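Nucleoprotein (Sendai virus, PDB 6M7D) wraps the viral genomic RNA into a helical nucleocapsid, one subunit for every six nucleotides, shielding it from nucleases and presenting it as template for transcription and replication. Local coordinates at residues Val177-Ile182 with Ile219-Arg224; Val174-Leu178 with Met233-Leu237. All blocks are in the same frame, centred on the assembly; numbering follows the deposited sequence.

Contact 1 of 2, residues Val177-Ile182 with Ile219-Arg224; sequences VLVKAI and IGSVMR. With nucleotides of chain B.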
loop_
_atom_site.group_PDB
_atom_site.type_symbol
_atom_site.label_atom_id
_atom_site.label_comp_id
_atom_site.label_asym_id
_atom_site.label_seq_id
_atom_site.Cartn_x
_atom_site.Cartn_y
_atom_site.Cartn_z
ATOM N N VAL A 177 -1.628 -7.816 2.063
ATOM C CA VAL A 177 -0.294 -8.109 1.555
ATOM C C VAL A 177 0.252 -6.904 0.807
ATOM O O VAL A 177 1.377 -6.463 1.056
ATOM C CB VAL A 177 -0.305 -9.362 0.665
ATOM C CG1 VAL A 177 1.027 -9.508 -0.022
ATOM C CG2 VAL A 177 -0.610 -10.590 1.484
ATOM N N LEU A 178 -0.550 -6.336 -0.096
ATOM C CA LEU A 178 -0.089 -5.167 -0.847
ATOM C C LEU A 178 0.362 -4.034 0.066
ATOM O O LEU A 178 1.199 -3.219 -0.331
ATOM C CB LEU A 178 -1.176 -4.658 -1.793
ATOM C CG LEU A 178 -0.740 -3.462 -2.651
ATOM C CD1 LEU A 178 0.370 -3.872 -3.583
ATOM C CD2 LEU A 178 -1.875 -2.840 -3.422
ATOM N N VAL A 179 -0.187 -3.956 1.279
ATOM C CA VAL A 179 0.167 -2.852 2.178
ATOM C C VAL A 179 1.683 -2.705 2.313
ATOM O O VAL A 179 2.209 -1.587 2.335
ATOM C CB VAL A 179 -0.496 -3.021 3.557
ATOM C CG1 VAL A 179 -0.008 -1.950 4.511
ATOM C CG2 VAL A 179 -1.978 -2.936 3.441
ATOM N N LYS A 180 2.412 -3.816 2.397
ATOM C CA LYS A 180 3.860 -3.767 2.576
ATOM C C LYS A 180 4.632 -4.615 1.575
ATOM O O LYS A 180 5.852 -4.708 1.689
ATOM C CB LYS A 180 4.237 -4.195 3.993
ATOM C CG LYS A 180 4.276 -3.064 4.979
ATOM C CD LYS A 180 4.891 -3.498 6.275
ATOM C CE LYS A 180 5.069 -2.326 7.207
ATOM N NZ LYS A 180 5.761 -2.749 8.440
ATOM N N ALA A 181 3.966 -5.229 0.597
ATOM C CA ALA A 181 4.676 -6.093 -0.339
ATOM C C ALA A 181 5.751 -5.329 -1.104
ATOM O O ALA A 181 6.846 -5.847 -1.340
ATOM C CB ALA A 181 3.686 -6.734 -1.305
ATOM N N ILE A 182 5.457 -4.095 -1.491
ATOM C CA ILE A 182 6.322 -3.320 -2.370
ATOM C C ILE A 182 7.377 -2.554 -1.590
ATOM O O ILE A 182 8.560 -2.608 -1.915
ATOM C CB ILE A 182 5.476 -2.363 -3.241
ATOM C CG1 ILE A 182 4.393 -3.129 -3.999
ATOM C CG2 ILE A 182 6.350 -1.603 -4.203
ATOM C CD1 ILE A 182 4.913 -4.262 -4.806
ATOM N N ILE A 219 2.428 -14.132 -2.232
ATOM C CA ILE A 219 1.585 -13.056 -2.833
ATOM C C ILE A 219 2.422 -11.780 -2.970
ATOM O O ILE A 219 2.325 -11.122 -4.023
ATOM C CB ILE A 219 0.301 -12.826 -2.012
ATOM C CG1 ILE A 219 -0.574 -14.081 -1.974
ATOM C CG2 ILE A 219 -0.467 -11.624 -2.538
ATOM C CD1 ILE A 219 -1.906 -13.877 -1.294
ATOM N N GLY A 220 3.236 -11.471 -1.956
ATOM C CA GLY A 220 4.059 -10.278 -1.970
ATOM C C GLY A 220 5.107 -10.307 -3.059
ATOM O O GLY A 220 5.409 -9.281 -3.666
ATOM N N SER A 221 5.682 -11.480 -3.317
ATOM C CA SER A 221 6.633 -11.617 -4.412
ATOM C C SER A 221 5.958 -11.391 -5.756
ATOM O O SER A 221 6.503 -10.698 -6.626
ATOM C CB SER A 221 7.284 -12.993 -4.357
ATOM O OG SER A 221 6.645 -13.884 -5.243
ATOM N N VAL A 222 4.768 -11.961 -5.942
ATOM C CA VAL A 222 4.034 -11.733 -7.184
ATOM C C VAL A 222 3.699 -10.257 -7.348
ATOM O O VAL A 222 3.705 -9.724 -8.461
ATOM C CB VAL A 222 2.775 -12.613 -7.226
ATOM C CG1 VAL A 222 1.979 -12.330 -8.464
ATOM C CG2 VAL A 222 3.167 -14.054 -7.194
ATOM N N MET A 223 3.405 -9.569 -6.246
ATOM C CA MET A 223 3.110 -8.143 -6.323
ATOM C C MET A 223 4.357 -7.335 -6.637
ATOM O O MET A 223 4.292 -6.341 -7.367
ATOM C CB MET A 223 2.496 -7.666 -5.018
ATOM C CG MET A 223 1.081 -8.098 -4.823
ATOM S SD MET A 223 0.501 -7.684 -3.190
ATOM C CE MET A 223 -1.239 -7.946 -3.420
ATOM N N ARG A 224 5.495 -7.730 -6.076
ATOM C CA ARG A 224 6.745 -7.045 -6.372
ATOM C C ARG A 224 7.120 -7.196 -7.836
ATOM O O ARG A 224 7.680 -6.275 -8.439
ATOM C CB ARG A 224 7.857 -7.587 -5.484
ATOM C CG ARG A 224 8.043 -6.826 -4.204
ATOM C CD ARG A 224 9.115 -7.463 -3.368
ATOM N NE ARG A 224 8.553 -8.257 -2.285
ATOM C CZ ARG A 224 8.748 -9.559 -2.140
ATOM N NH1 ARG A 224 9.493 -10.219 -3.010
ATOM N NH2 ARG A 224 8.201 -10.201 -1.122
ATOM P P U B 4 8.421 -0.184 7.335
ATOM O OP1 U B 4 8.385 -1.583 7.798
ATOM O OP2 U B 4 7.409 0.334 6.403
ATOM O "O5'" U B 4 8.379 0.767 8.598
ATOM C "C5'" U B 4 9.142 0.477 9.752
ATOM C "C4'" U B 4 8.737 1.347 10.909
ATOM O "O4'" U B 4 8.918 2.741 10.577
ATOM C "C3'" U B 4 7.289 1.292 11.334
ATOM O "O3'" U B 4 6.947 0.122 12.046
ATOM C "C2'" U B 4 7.175 2.553 12.163
ATOM O "O2'" U B 4 7.827 2.361 13.404
ATOM C "C1'" U B 4 8.025 3.517 11.346
ATOM N N1 U B 4 7.231 4.396 10.457
ATOM C C2 U B 4 6.493 5.427 11.017
ATOM O O2 U B 4 6.414 5.655 12.199
ATOM N N3 U B 4 5.805 6.209 10.144
ATOM C C4 U B 4 5.786 6.079 8.790
ATOM O O4 U B 4 5.115 6.869 8.145
ATOM C C5 U B 4 6.570 5.008 8.278
ATOM C C6 U B 4 7.252 4.221 9.104
ATOM P P U B 5 5.587 -0.659 11.710
ATOM O OP1 U B 5 5.697 -2.012 12.284
ATOM O OP2 U B 5 5.294 -0.481 10.281
ATOM O "O5'" U B 5 4.455 0.139 12.486
ATOM C "C5'" U B 5 4.662 0.643 13.794
ATOM C "C4'" U B 5 3.831 1.870 14.050
ATOM O "O4'" U B 5 4.251 2.949 13.191
ATOM C "C3'" U B 5 2.353 1.754 13.766
ATOM O "O3'" U B 5 1.658 1.074 14.789
ATOM C "C2'" U B 5 1.934 3.207 13.618
ATOM O "O2'" U B 5 1.787 3.806 14.892
ATOM C "C1'" U B 5 3.166 3.817 12.959
ATOM N N1 U B 5 3.024 4.050 11.505
ATOM C C2 U B 5 2.296 5.139 11.077
ATOM O O2 U B 5 1.725 5.904 11.815
ATOM N N3 U B 5 2.230 5.310 9.730
ATOM C C4 U B 5 2.822 4.524 8.789
ATOM O O4 U B 5 2.677 4.806 7.607
ATOM C C5 U B 5 3.564 3.426 9.308
ATOM C C6 U B 5 3.647 3.235 10.615
#
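M223 reaches across from helix 213-225 and lays its sulfur against the backbone of helix 163-181, with M223 SD 3.5 Å from L178 CA. Its CG lies beside its own backbone N (chi1 -74°) and the chain runs extended from there, which carries CE on to L178 CB at 3.7 Å; the M223 and L178 side chains cross at about a right angle. The tight part continues around G220. A181 CB rests 3.6 Å from G220 CA, and V177 CG1 meets I219 CG2 at 3.6 Å. With little bulk at A181 and G220, their CA atoms come within 4.5 Å of each other and the short helix axes within 9.1 Å, at an angle of 60°.

Toward the exposed R224 the contact changes character. I182 extends CD1 over the backbone of M223 and R224, while the R224 chain bends at chi3. The bond from R224 NE to A181 O is 3.1 Å long and bent (140° at the hydrogen), with the oxygen close to the guanidinium plane. S185 OG also bonds to A181 O, so two donors share that carbonyl oxygen.

K180 stays out of this packing; its extended chain carries NZ to hydrogen bonds with OP1 of U4 and OP2 of U5 of chain B. The chemistry thus implies that one face of the helical turn is buried apolar packing, while RNA-binding K180, presumably protonated, bridges consecutive phosphates.

Contact 2 of 2, residues Val174-Leu178 with Met233-Leu237; sequences VWIVL and MVETL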
loop_
_atom_site.group_PDB
_atom_site.type_symbol
_atom_site.label_atom_id
_atom_site.label_comp_id
_atom_site.label_asym_id
_atom_site.label_seq_id
_atom_site.Cartn_x
_atom_site.Cartn_y
_atom_site.Cartn_z
ATOM N N VAL A 174 -5.335 -10.348 0.484
ATOM C CA VAL A 174 -4.454 -10.013 -0.635
ATOM C C VAL A 174 -4.095 -8.530 -0.601
ATOM O O VAL A 174 -2.933 -8.136 -0.787
ATOM C CB VAL A 174 -5.112 -10.417 -1.964
ATOM C CG1 VAL A 174 -4.264 -9.980 -3.136
ATOM C CG2 VAL A 174 -5.339 -11.909 -2.001
ATOM N N TRP A 175 -5.082 -7.684 -0.327
ATOM C CA TRP A 175 -4.809 -6.254 -0.222
ATOM C C TRP A 175 -3.898 -5.937 0.964
ATOM O O TRP A 175 -3.015 -5.070 0.877
ATOM C CB TRP A 175 -6.126 -5.499 -0.122
ATOM C CG TRP A 175 -6.865 -5.446 -1.405
ATOM C CD1 TRP A 175 -7.630 -6.425 -1.949
ATOM C CD2 TRP A 175 -6.909 -4.354 -2.316
ATOM N NE1 TRP A 175 -8.152 -6.014 -3.140
ATOM C CE2 TRP A 175 -7.723 -4.742 -3.391
ATOM C CE3 TRP A 175 -6.341 -3.082 -2.327
ATOM C CZ2 TRP A 175 -7.982 -3.909 -4.458
ATOM C CZ3 TRP A 175 -6.599 -2.262 -3.388
ATOM C CH2 TRP A 175 -7.416 -2.673 -4.435
ATOM N N ILE A 176 -4.101 -6.624 2.086
ATOM C CA ILE A 176 -3.240 -6.427 3.244
ATOM C C ILE A 176 -1.808 -6.794 2.898
ATOM O O ILE A 176 -0.856 -6.167 3.377
ATOM C CB ILE A 176 -3.758 -7.234 4.447
ATOM C CG1 ILE A 176 -5.090 -6.681 4.925
ATOM C CG2 ILE A 176 -2.789 -7.161 5.589
ATOM C CD1 ILE A 176 -5.784 -7.573 5.893
ATOM N N VAL A 177 -1.628 -7.816 2.063
ATOM C CA VAL A 177 -0.294 -8.109 1.555
ATOM C C VAL A 177 0.252 -6.904 0.807
ATOM O O VAL A 177 1.377 -6.463 1.056
ATOM C CB VAL A 177 -0.305 -9.362 0.665
ATOM C CG1 VAL A 177 1.027 -9.508 -0.022
ATOM C CG2 VAL A 177 -0.610 -10.590 1.484
ATOM N N LEU A 178 -0.550 -6.336 -0.096
ATOM C CA LEU A 178 -0.089 -5.167 -0.847
ATOM C C LEU A 178 0.362 -4.034 0.066
ATOM O O LEU A 178 1.199 -3.219 -0.331
ATOM C CB LEU A 178 -1.176 -4.658 -1.793
ATOM C CG LEU A 178 -0.740 -3.462 -2.651
ATOM C CD1 LEU A 178 0.370 -3.872 -3.583
ATOM C CD2 LEU A 178 -1.875 -2.840 -3.422
ATOM N N MET A 233 -4.838 -2.826 -8.561
ATOM C CA MET A 233 -5.307 -2.586 -7.203
ATOM C C MET A 233 -5.362 -1.096 -6.886
ATOM O O MET A 233 -6.324 -0.614 -6.276
ATOM C CB MET A 233 -4.415 -3.334 -6.219
ATOM C CG MET A 233 -4.459 -4.831 -6.416
ATOM S SD MET A 233 -3.265 -5.726 -5.429
ATOM C CE MET A 233 -4.159 -5.884 -3.898
ATOM N N VAL A 234 -4.317 -0.370 -7.289
ATOM C CA VAL A 234 -4.276 1.104 -7.061
ATOM C C VAL A 234 -5.432 1.729 -7.847
ATOM O O VAL A 234 -6.099 2.626 -7.301
ATOM C CB VAL A 234 -2.918 1.696 -7.483
ATOM C CG1 VAL A 234 -2.989 3.205 -7.657
ATOM C CG2 VAL A 234 -1.814 1.319 -6.508
ATOM N N GLU A 235 -5.669 1.237 -9.066
ATOM C CA GLU A 235 -6.764 1.750 -9.934
ATOM C C GLU A 235 -8.114 1.490 -9.259
ATOM O O GLU A 235 -8.960 2.400 -9.273
ATOM C CB GLU A 235 -6.710 1.062 -11.299
ATOM C CG GLU A 235 -7.643 1.684 -12.320
ATOM C CD GLU A 235 -7.370 3.150 -12.606
ATOM O OE1 GLU A 235 -6.428 3.701 -12.005
ATOM O OE2 GLU A 235 -8.101 3.736 -13.428
ATOM N N THR A 236 -8.285 0.306 -8.663
ATOM C CA THR A 236 -9.555 -0.049 -7.977
ATOM C C THR A 236 -9.781 0.919 -6.813
ATOM O O THR A 236 -10.915 1.403 -6.654
ATOM C CB THR A 236 -9.477 -1.472 -7.409
ATOM O OG1 THR A 236 -9.147 -2.374 -8.464
ATOM C CG2 THR A 236 -10.759 -1.909 -6.736
ATOM N N LEU A 237 -8.718 1.205 -6.058
ATOM C CA LEU A 237 -8.776 2.124 -4.891
ATOM C C LEU A 237 -9.119 3.547 -5.339
ATOM O O LEU A 237 -9.939 4.191 -4.662
ATOM C CB LEU A 237 -7.413 2.107 -4.191
ATOM C CG LEU A 237 -7.228 1.024 -3.133
ATOM C CD1 LEU A 237 -5.797 1.011 -2.621
ATOM C CD2 LEU A 237 -8.203 1.224 -1.984
#
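W175 and M233 run antiparallel alongside one another, so that the methionine lies along one face of the indole. M233 CE sits over that face, 3.6 Å from the centroid of the W175 five-membered ring and only 15° off the ring normal, a CH-pi contact. M233 SD stands farther off, above the same face and 4.9 Å from the centroid of the W175 six-membered ring, which makes the pair a Met-aromatic contact as well. A bend at the last torsion of M233 (chi3 85°) turns the methyl group down onto the ring.

The far end of the indole meets helix 227-239 itself. T236 CB lies at the ring edge, near its plane, 3.8 Å from W175 CH2, and L237 CG approaches W175 CZ3 obliquely at 3.4 Å. L178 reaches M233 tip to tip, its CD2 3.8 Å from M233 SD, and V174 CG1 adds a looser contact to M233 CE.

In the next shell, L79 of helix 68-80 touches V174, W175 and M233, while I254 and V257 of helix 249-261 pack on the indole. The hydroxyl of T236 is engaged away from the ring, with Y89 OH and L232 O as hydrogen-bond partners. The nearest atom of the contact is about 9 Å from the RNA.

No hydrogen bond joins the two segments, and their short axes remain 12.3 Å apart, crossing at -104°. Long side chains therefore span the gap between nearly perpendicular helices. The result is a buried Met-aromatic motif at the crossing of helices 163-181 and 227-239, in what is probably, as in related nucleoproteins, the globular Ncore.

Along the chain, helix 163-181 comes first and supplies one side of both contacts, which share V177 and L178. After it the chain passes through helix 188-202 and returns in helix 213-225, where contact 1 closes a loop with 36 residues between its segments. Helix 227-239 follows directly, and its contact with 174-178 closes a longer loop, 54 residues between segments, that spans helix 213-225. The contacts thus start from overlapping segments of one helix, with centres 9 Å apart. They also touch: M223 CE is 3.6 Å from M233 CE. Together they tie two consecutive helices to the helix bearing RNA-binding K180.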